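Local coordinates for Mgp-operon protein 3 (Mycoplasma pneumoniae, PDB 6RJ1), which acts in cell adhesion as an immunodominant membrane protein with a large extracellular part, probably working with adhesin P1 when the bacterium attaches to host cells, at residues A[31-36]-A[116-121]; A[796-801]-A[899-904]. One frame throughout, in Å; residues are numbered along the deposited sequence.

Contact 1: A[31-36]-A[116-121]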
ATOM      1  N   VAL A  31     -19.762 -19.451  -2.666  1.00 70.70           N
ATOM      2  CA  VAL A  31     -20.727 -18.591  -3.361  1.00 69.87           C
ATOM      3  C   VAL A  31     -22.110 -19.282  -3.489  1.00 74.82           C
ATOM      4  O   VAL A  31     -23.123 -18.660  -3.144  1.00 74.31           O
ATOM      5  CB  VAL A  31     -20.148 -18.067  -4.705  1.00 73.01           C
ATOM      6  CG1 VAL A  31     -21.202 -17.350  -5.546  1.00 72.89           C
ATOM      7  CG2 VAL A  31     -18.964 -17.147  -4.454  1.00 72.54           C
ATOM      8  N   ARG A  32     -22.141 -20.541  -3.964  0.70 71.89           N
ATOM      9  CA  ARG A  32     -23.365 -21.333  -4.108  0.70 71.88           C
ATOM     10  C   ARG A  32     -24.037 -21.570  -2.745  0.70 75.97           C
ATOM     11  O   ARG A  32     -25.252 -21.392  -2.630  0.70 75.75           O
ATOM     12  CB  ARG A  32     -23.061 -22.682  -4.786  0.70 72.40           C
ATOM     13  CG  ARG A  32     -23.686 -22.845  -6.165  0.70 81.69           C
ATOM     14  CD  ARG A  32     -22.645 -22.786  -7.268  0.70 87.80           C
ATOM     15  NE  ARG A  32     -23.226 -23.041  -8.585  0.70 91.82           N
ATOM     16  CZ  ARG A  32     -22.524 -23.277  -9.690  0.70101.30           C
ATOM     17  NH1 ARG A  32     -21.197 -23.318  -9.647  0.70 79.67           N
ATOM     18  NH2 ARG A  32     -23.143 -23.496 -10.841  0.70 92.64           N
ATOM     19  N   ALA A  33     -23.236 -21.951  -1.717  1.00 72.46           N
ATOM     20  CA  ALA A  33     -23.704 -22.247  -0.349  1.00 72.16           C
ATOM     21  C   ALA A  33     -24.289 -21.037   0.366  1.00 75.43           C
ATOM     22  O   ALA A  33     -25.204 -21.202   1.171  1.00 75.07           O
ATOM     23  CB  ALA A  33     -22.579 -22.845   0.482  1.00 72.97           C
ATOM     24  N   ALA A  34     -23.763 -19.829   0.075  1.00 71.70           N
ATOM     25  CA  ALA A  34     -24.235 -18.582   0.684  1.00 71.40           C
ATOM     26  C   ALA A  34     -25.454 -18.005  -0.039  1.00 76.58           C
ATOM     27  O   ALA A  34     -25.990 -16.983   0.393  1.00 77.25           O
ATOM     28  CB  ALA A  34     -23.111 -17.563   0.729  1.00 71.72           C
ATOM     29  N   HIS A  35     -25.920 -18.691  -1.110  1.00 73.09           N
ATOM     30  CA  HIS A  35     -27.055 -18.312  -1.958  1.00 72.79           C
ATOM     31  C   HIS A  35     -26.780 -16.964  -2.635  1.00 76.80           C
ATOM     32  O   HIS A  35     -27.618 -16.056  -2.639  1.00 76.90           O
ATOM     33  CB  HIS A  35     -28.383 -18.340  -1.183  1.00 73.53           C
ATOM     34  CG  HIS A  35     -28.640 -19.631  -0.482  1.00 77.16           C
ATOM     35  ND1 HIS A  35     -29.196 -20.719  -1.146  1.00 79.04           N
ATOM     36  CD2 HIS A  35     -28.398 -19.975   0.804  1.00 79.19           C
ATOM     37  CE1 HIS A  35     -29.290 -21.680  -0.240  1.00 78.66           C
ATOM     38  NE2 HIS A  35     -28.819 -21.282   0.947  1.00 79.13           N
ATOM     39  N   LEU A  36     -25.561 -16.841  -3.184  1.00 73.41           N
ATOM     40  CA  LEU A  36     -25.092 -15.638  -3.859  1.00 72.24           C
ATOM     41  C   LEU A  36     -25.023 -15.809  -5.367  1.00 74.82           C
ATOM     42  O   LEU A  36     -24.906 -16.930  -5.869  1.00 74.88           O
ATOM     43  CB  LEU A  36     -23.735 -15.185  -3.297  1.00 71.84           C
ATOM     44  CG  LEU A  36     -23.750 -14.598  -1.883  1.00 76.08           C
ATOM     45  CD1 LEU A  36     -22.368 -14.476  -1.350  1.00 75.57           C
ATOM     46  CD2 LEU A  36     -24.426 -13.235  -1.839  1.00 78.58           C
ATOM     47  N   LEU A 116     -18.907 -13.930   4.916  1.00 65.70           N
ATOM     48  CA  LEU A 116     -19.763 -15.097   5.124  1.00 64.66           C
ATOM     49  C   LEU A 116     -19.288 -15.902   6.315  1.00 70.32           C
ATOM     50  O   LEU A 116     -18.086 -16.131   6.461  1.00 70.94           O
ATOM     51  CB  LEU A 116     -19.812 -15.993   3.874  1.00 63.89           C
ATOM     52  CG  LEU A 116     -19.869 -15.307   2.516  1.00 67.65           C
ATOM     53  CD1 LEU A 116     -19.630 -16.287   1.427  1.00 67.74           C
ATOM     54  CD2 LEU A 116     -21.189 -14.616   2.292  1.00 68.82           C
ATOM     55  N   ILE A 117     -20.234 -16.334   7.158  1.00 66.72           N
ATOM     56  CA  ILE A 117     -19.960 -17.132   8.347  1.00 67.23           C
ATOM     57  C   ILE A 117     -20.542 -18.528   8.136  1.00 73.64           C
ATOM     58  O   ILE A 117     -21.716 -18.675   7.766  1.00 72.89           O
ATOM     59  CB  ILE A 117     -20.517 -16.456   9.636  1.00 70.52           C
ATOM     60  CG1 ILE A 117     -20.094 -14.961   9.758  1.00 70.90           C
ATOM     61  CG2 ILE A 117     -20.178 -17.249  10.907  1.00 71.42           C
ATOM     62  CD1 ILE A 117     -18.556 -14.621   9.850  1.00 77.53           C
ATOM     63  N   PHE A 118     -19.706 -19.549   8.373  1.00 71.42           N
ATOM     64  CA  PHE A 118     -20.066 -20.953   8.243  1.00 71.55           C
ATOM     65  C   PHE A 118     -19.803 -21.671   9.552  1.00 79.07           C
ATOM     66  O   PHE A 118     -18.861 -21.329  10.267  1.00 79.46           O
ATOM     67  CB  PHE A 118     -19.251 -21.615   7.121  1.00 72.62           C
ATOM     68  CG  PHE A 118     -19.571 -21.139   5.725  1.00 73.15           C
ATOM     69  CD1 PHE A 118     -18.910 -20.043   5.177  1.00 74.41           C
ATOM     70  CD2 PHE A 118     -20.509 -21.809   4.941  1.00 74.28           C
ATOM     71  CE1 PHE A 118     -19.198 -19.612   3.879  1.00 74.76           C
ATOM     72  CE2 PHE A 118     -20.793 -21.380   3.639  1.00 76.16           C
ATOM     73  CZ  PHE A 118     -20.136 -20.286   3.117  1.00 73.90           C
ATOM     74  N   LYS A 119     -20.636 -22.661   9.866  1.00 78.15           N
ATOM     75  CA  LYS A 119     -20.494 -23.487  11.064  1.00 79.40           C
ATOM     76  C   LYS A 119     -20.111 -24.890  10.633  1.00 86.39           C
ATOM     77  O   LYS A 119     -20.580 -25.348   9.585  1.00 86.38           O
ATOM     78  CB  LYS A 119     -21.766 -23.483  11.936  1.00 81.87           C
ATOM     79  CG  LYS A 119     -23.018 -24.171  11.385  1.00 96.16           C
ATOM     80  CD  LYS A 119     -24.077 -24.321  12.477  1.00106.32           C
ATOM     81  CE  LYS A 119     -25.445 -24.618  11.915  1.00115.47           C
ATOM     82  NZ  LYS A 119     -26.072 -23.422  11.267  1.00118.72           N
ATOM     83  N   ALA A 120     -19.272 -25.569  11.421  1.00 84.46           N
ATOM     84  CA  ALA A 120     -18.849 -26.927  11.101  1.00 84.88           C
ATOM     85  C   ALA A 120     -20.010 -27.905  11.209  1.00 90.10           C
ATOM     86  O   ALA A 120     -20.911 -27.711  12.025  1.00 89.78           O
ATOM     87  CB  ALA A 120     -17.710 -27.351  12.004  1.00 85.68           C
ATOM     88  N   ALA A 121     -20.023 -28.904  10.326  1.00 88.27           N
ATOM     89  CA  ALA A 121     -21.040 -29.947  10.268  1.00 89.24           C
ATOM     90  C   ALA A 121     -20.347 -31.324  10.129  1.00 95.22           C
ATOM     91  O   ALA A 121     -19.161 -31.352   9.786  1.00 94.60           O
ATOM     92  CB  ALA A 121     -21.974 -29.688   9.099  1.00 90.01           C
TER
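A34 presses its methyl into the fork of L116: CB lies 3.8 Å from both CD1 and CD2 of that leucine, so neither branch takes the contact alone. L36 meets the same side chain tip to tip, its CD1 3.8 Å from L116 CD2, leaving CD2 shared between the two partners. In L116 a chi1 of -40° carries both methyls off the strand toward the helix end. Two residues along, F118 is on the same face of strand 114-121, whereas I117 between them turns to the other face, onto V54. The CB of F118 does not aim at the helix; with CG beside the backbone N (chi1 -68°), the ring extends far enough to bring its rim to A33, whose CB lies 3.9 Å from CE2. That methyl arrives at the edge, near the ring plane, and not over a face.

A33 ends the short helix 30-33; A34 and L36 belong to the turn that closes it with a Schellman motif. H35 adopts positive phi, L36 N bonds back to V31 O (3.0 Å) and H35 N to R32 O (3.2 Å). This reversal lets L36 rejoin A33 and A34 on the side that faces the sheet, while H35 is exposed and takes no part. Strand 114-121 runs between strands 52-59 and 125-135, antiparallel to both, in a mixed sheet. L28 touches both A33 and F118, V57 of 52-59 touches both leucines, and F128 of 125-135 lies against A34. Everything that meets across the contact is a methyl group or an aromatic carbon. The helix end is therefore held to the sheet by shape and by exclusion of water, with its polar backbone groups L36 N and H35 N satisfied by the helix's own last turn.

Contact 2: A[796-801]-A[899-904]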
ATOM      1  N   LYS A 796       5.318 -13.606  29.310  1.00101.33           N
ATOM      2  CA  LYS A 796       4.423 -14.140  28.279  1.00 99.33           C
ATOM      3  C   LYS A 796       5.219 -14.607  27.042  1.00100.71           C
ATOM      4  O   LYS A 796       6.274 -14.027  26.772  1.00100.27           O
ATOM      5  CB  LYS A 796       3.400 -13.064  27.854  1.00100.91           C
ATOM      6  CG  LYS A 796       2.383 -12.659  28.924  1.00102.61           C
ATOM      7  CD  LYS A 796       1.149 -13.581  29.005  1.00106.54           C
ATOM      8  CE  LYS A 796      -0.006 -13.371  28.027  1.00116.88           C
ATOM      9  NZ  LYS A 796      -0.477 -11.962  27.985  1.00133.50           N
ATOM     10  N   PRO A 797       4.740 -15.620  26.266  1.00 95.33           N
ATOM     11  CA  PRO A 797       5.494 -16.045  25.064  1.00 93.99           C
ATOM     12  C   PRO A 797       5.532 -14.974  23.973  1.00 93.73           C
ATOM     13  O   PRO A 797       4.502 -14.364  23.676  1.00 93.69           O
ATOM     14  CB  PRO A 797       4.747 -17.297  24.591  1.00 96.01           C
ATOM     15  CG  PRO A 797       3.379 -17.168  25.149  1.00100.74           C
ATOM     16  CD  PRO A 797       3.513 -16.427  26.445  1.00 96.55           C
ATOM     17  N   ASN A 798       6.724 -14.747  23.391  1.00 86.86           N
ATOM     18  CA  ASN A 798       6.971 -13.746  22.350  1.00 85.19           C
ATOM     19  C   ASN A 798       6.226 -14.025  21.053  1.00 86.19           C
ATOM     20  O   ASN A 798       5.955 -15.176  20.712  1.00 84.56           O
ATOM     21  CB  ASN A 798       8.472 -13.612  22.034  1.00 84.64           C
ATOM     22  CG  ASN A 798       9.382 -13.228  23.179  1.00101.16           C
ATOM     23  OD1 ASN A 798       9.028 -12.469  24.094  1.00 93.90           O
ATOM     24  ND2 ASN A 798      10.602 -13.740  23.130  1.00 90.25           N
ATOM     25  N   TYR A 799       5.927 -12.955  20.315  1.00 81.86           N
ATOM     26  CA  TYR A 799       5.272 -13.039  19.021  1.00 80.90           C
ATOM     27  C   TYR A 799       5.738 -11.941  18.087  1.00 82.61           C
ATOM     28  O   TYR A 799       6.045 -10.825  18.520  1.00 82.72           O
ATOM     29  CB  TYR A 799       3.738 -13.111  19.129  1.00 82.03           C
ATOM     30  CG  TYR A 799       3.085 -11.933  19.816  1.00 83.44           C
ATOM     31  CD1 TYR A 799       2.660 -10.824  19.087  1.00 85.33           C
ATOM     32  CD2 TYR A 799       2.832 -11.952  21.183  1.00 83.95           C
ATOM     33  CE1 TYR A 799       2.033  -9.746  19.709  1.00 85.58           C
ATOM     34  CE2 TYR A 799       2.209 -10.880  21.818  1.00 84.73           C
ATOM     35  CZ  TYR A 799       1.813  -9.779  21.075  1.00 91.21           C
ATOM     36  OH  TYR A 799       1.199  -8.727  21.700  1.00 91.59           O
ATOM     37  N   SER A 800       5.811 -12.274  16.804  1.00 76.38           N
ATOM     38  CA  SER A 800       6.247 -11.365  15.763  1.00 74.72           C
ATOM     39  C   SER A 800       5.403 -11.545  14.530  1.00 75.05           C
ATOM     40  O   SER A 800       4.774 -12.578  14.356  1.00 74.38           O
ATOM     41  CB  SER A 800       7.711 -11.629  15.420  1.00 78.53           C
ATOM     42  OG  SER A 800       8.547 -11.360  16.533  1.00 89.01           O
ATOM     43  N   ALA A 801       5.393 -10.541  13.672  1.00 70.16           N
ATOM     44  CA  ALA A 801       4.703 -10.603  12.395  1.00 69.00           C
ATOM     45  C   ALA A 801       5.747 -10.387  11.333  1.00 70.25           C
ATOM     46  O   ALA A 801       6.682  -9.604  11.530  1.00 69.76           O
ATOM     47  CB  ALA A 801       3.641  -9.528  12.305  1.00 69.61           C
ATOM     48  N   GLU A 899      16.431 -13.036  21.345  1.00 97.02           N
ATOM     49  CA  GLU A 899      14.999 -12.834  21.570  1.00 96.86           C
ATOM     50  C   GLU A 899      14.711 -12.197  22.937  1.00102.06           C
ATOM     51  O   GLU A 899      15.558 -12.262  23.832  1.00102.05           O
ATOM     52  CB  GLU A 899      14.232 -14.160  21.395  1.00 97.91           C
ATOM     53  CG  GLU A 899      14.406 -14.814  20.027  1.00104.70           C
ATOM     54  CD  GLU A 899      13.831 -14.077  18.829  1.00110.84           C
ATOM     55  OE1 GLU A 899      12.678 -13.597  18.923  1.00 91.12           O
ATOM     56  OE2 GLU A 899      14.526 -14.000  17.789  1.00 92.75           O
ATOM     57  N   PHE A 900      13.524 -11.565  23.086  1.00 99.20           N
ATOM     58  CA  PHE A 900      13.076 -10.903  24.315  1.00 99.61           C
ATOM     59  C   PHE A 900      12.877 -11.927  25.438  1.00107.75           C
ATOM     60  O   PHE A 900      12.203 -12.941  25.233  1.00107.28           O
ATOM     61  CB  PHE A 900      11.797 -10.089  24.048  1.00100.87           C
ATOM     62  CG  PHE A 900      11.373  -9.114  25.126  1.00101.89           C
ATOM     63  CD1 PHE A 900      12.253  -8.141  25.596  1.00104.56           C
ATOM     64  CD2 PHE A 900      10.072  -9.116  25.616  1.00103.46           C
ATOM     65  CE1 PHE A 900      11.856  -7.233  26.582  1.00105.16           C
ATOM     66  CE2 PHE A 900       9.674  -8.199  26.592  1.00106.14           C
ATOM     67  CZ  PHE A 900      10.569  -7.263  27.068  1.00104.18           C
ATOM     68  N   ASN A 901      13.509 -11.682  26.605  1.00107.45           N
ATOM     69  CA  ASN A 901      13.504 -12.561  27.787  1.00108.83           C
ATOM     70  C   ASN A 901      14.019 -13.980  27.465  1.00117.12           C
ATOM     71  O   ASN A 901      13.539 -14.950  28.060  1.00117.50           O
ATOM     72  CB  ASN A 901      12.130 -12.614  28.508  1.00108.51           C
ATOM     73  CG  ASN A 901      11.250 -11.391  28.422  1.00125.38           C
ATOM     74  OD1 ASN A 901      10.099 -11.474  27.982  1.00123.42           O
ATOM     75  ND2 ASN A 901      11.741 -10.244  28.857  1.00111.32           N
ATOM     76  N   GLU A 902      15.007 -14.093  26.538  1.00116.36           N
ATOM     77  CA  GLU A 902      15.642 -15.360  26.124  1.00117.62           C
ATOM     78  C   GLU A 902      16.250 -16.085  27.344  1.00126.35           C
ATOM     79  O   GLU A 902      16.195 -17.316  27.426  1.00125.95           O
ATOM     80  CB  GLU A 902      16.704 -15.106  25.042  1.00118.71           C
ATOM     81  CG  GLU A 902      17.047 -16.327  24.205  1.00127.09           C
ATOM     82  CD  GLU A 902      17.574 -16.023  22.815  1.00141.00           C
ATOM     83  OE1 GLU A 902      16.923 -16.442  21.832  1.00137.39           O
ATOM     84  OE2 GLU A 902      18.636 -15.371  22.705  1.00127.72           O
ATOM     85  N   ASP A 903      16.787 -15.302  28.298  1.00126.59           N
ATOM     86  CA  ASP A 903      17.330 -15.751  29.581  1.00128.13           C
ATOM     87  C   ASP A 903      16.830 -14.825  30.715  1.00134.58           C
ATOM     88  O   ASP A 903      16.154 -13.824  30.435  1.00133.98           O
ATOM     89  CB  ASP A 903      18.870 -15.883  29.550  1.00130.43           C
ATOM     90  CG  ASP A 903      19.622 -14.616  29.193  1.00142.71           C
ATOM     91  OD1 ASP A 903      19.801 -14.351  27.983  1.00143.72           O
ATOM     92  OD2 ASP A 903      20.048 -13.898  30.123  1.00148.52           O
ATOM     93  N   ALA A 904      17.134 -15.181  31.985  1.00132.93           N
ATOM     94  CA  ALA A 904      16.714 -14.449  33.187  1.00133.42           C
ATOM     95  C   ALA A 904      17.041 -12.935  33.189  1.00139.30           C
ATOM     96  O   ALA A 904      16.153 -12.134  33.492  1.00139.33           O
ATOM     97  CB  ALA A 904      17.285 -15.115  34.429  1.00134.00           C
TER
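N798 donates from ND2 to the carbonyl O of F900, 2.8 Å away, in a nearly straight bond of 169° at the hydrogen. The acceptor lies almost exactly in the amide plane, and the donor comes in the carbonyl plane onto a lone pair. E899 adds its CB alongside, 4.0 Å from N798 ND2. The other end of the amide lies beside F900: OD1 is 3.7 Å from CB and 3.8 Å from CD2, at the ring's edge. The two side chains cross at about a right angle, with amide and ring planes 38° apart. On the N798 side, CG stands opposite the carbonyl carbon (chi1 -59°), directing the amide across to the loop. Its acceptor belongs to a type II beta turn, E899 to E902, in the loop between strands 888-896 and 914-920. N901 holds the third position with positive phi, and its own ND2 lies 3.5 Å above the centre of the F900 ring. The closing turn bond from E902 N to E899 O is weak, as are the approaches of the E902 carboxylate to E899 N. Farther out, E899 sends OE1 into a salt bridge with R811, which also binds S800 OG. Backbone bonds fix both partners: N798 pairs with D787 where it leads into strand 799-805, and N901 pairs with A792.

Overall arrangement
Contact 1 closes before contact 2 opens, so the two follow in series along the chain. Their centres are 39 Å apart and their nearest atoms about 23 Å, without touching, and they share no sheet. Contact 1 lays the C-terminal end of the short helix 30-33, early in the chain, on the mixed sheet that holds strand 114-121. Contact 2 joins two antiparallel sheets late in the chain: the lead-in to strand 799-805 of one meets the loop after strand 888-896 of the other. Both lie 29-30 Å from the chain's centre, and they tie separate parts of the adhesin's sheet-rich extracellular domain.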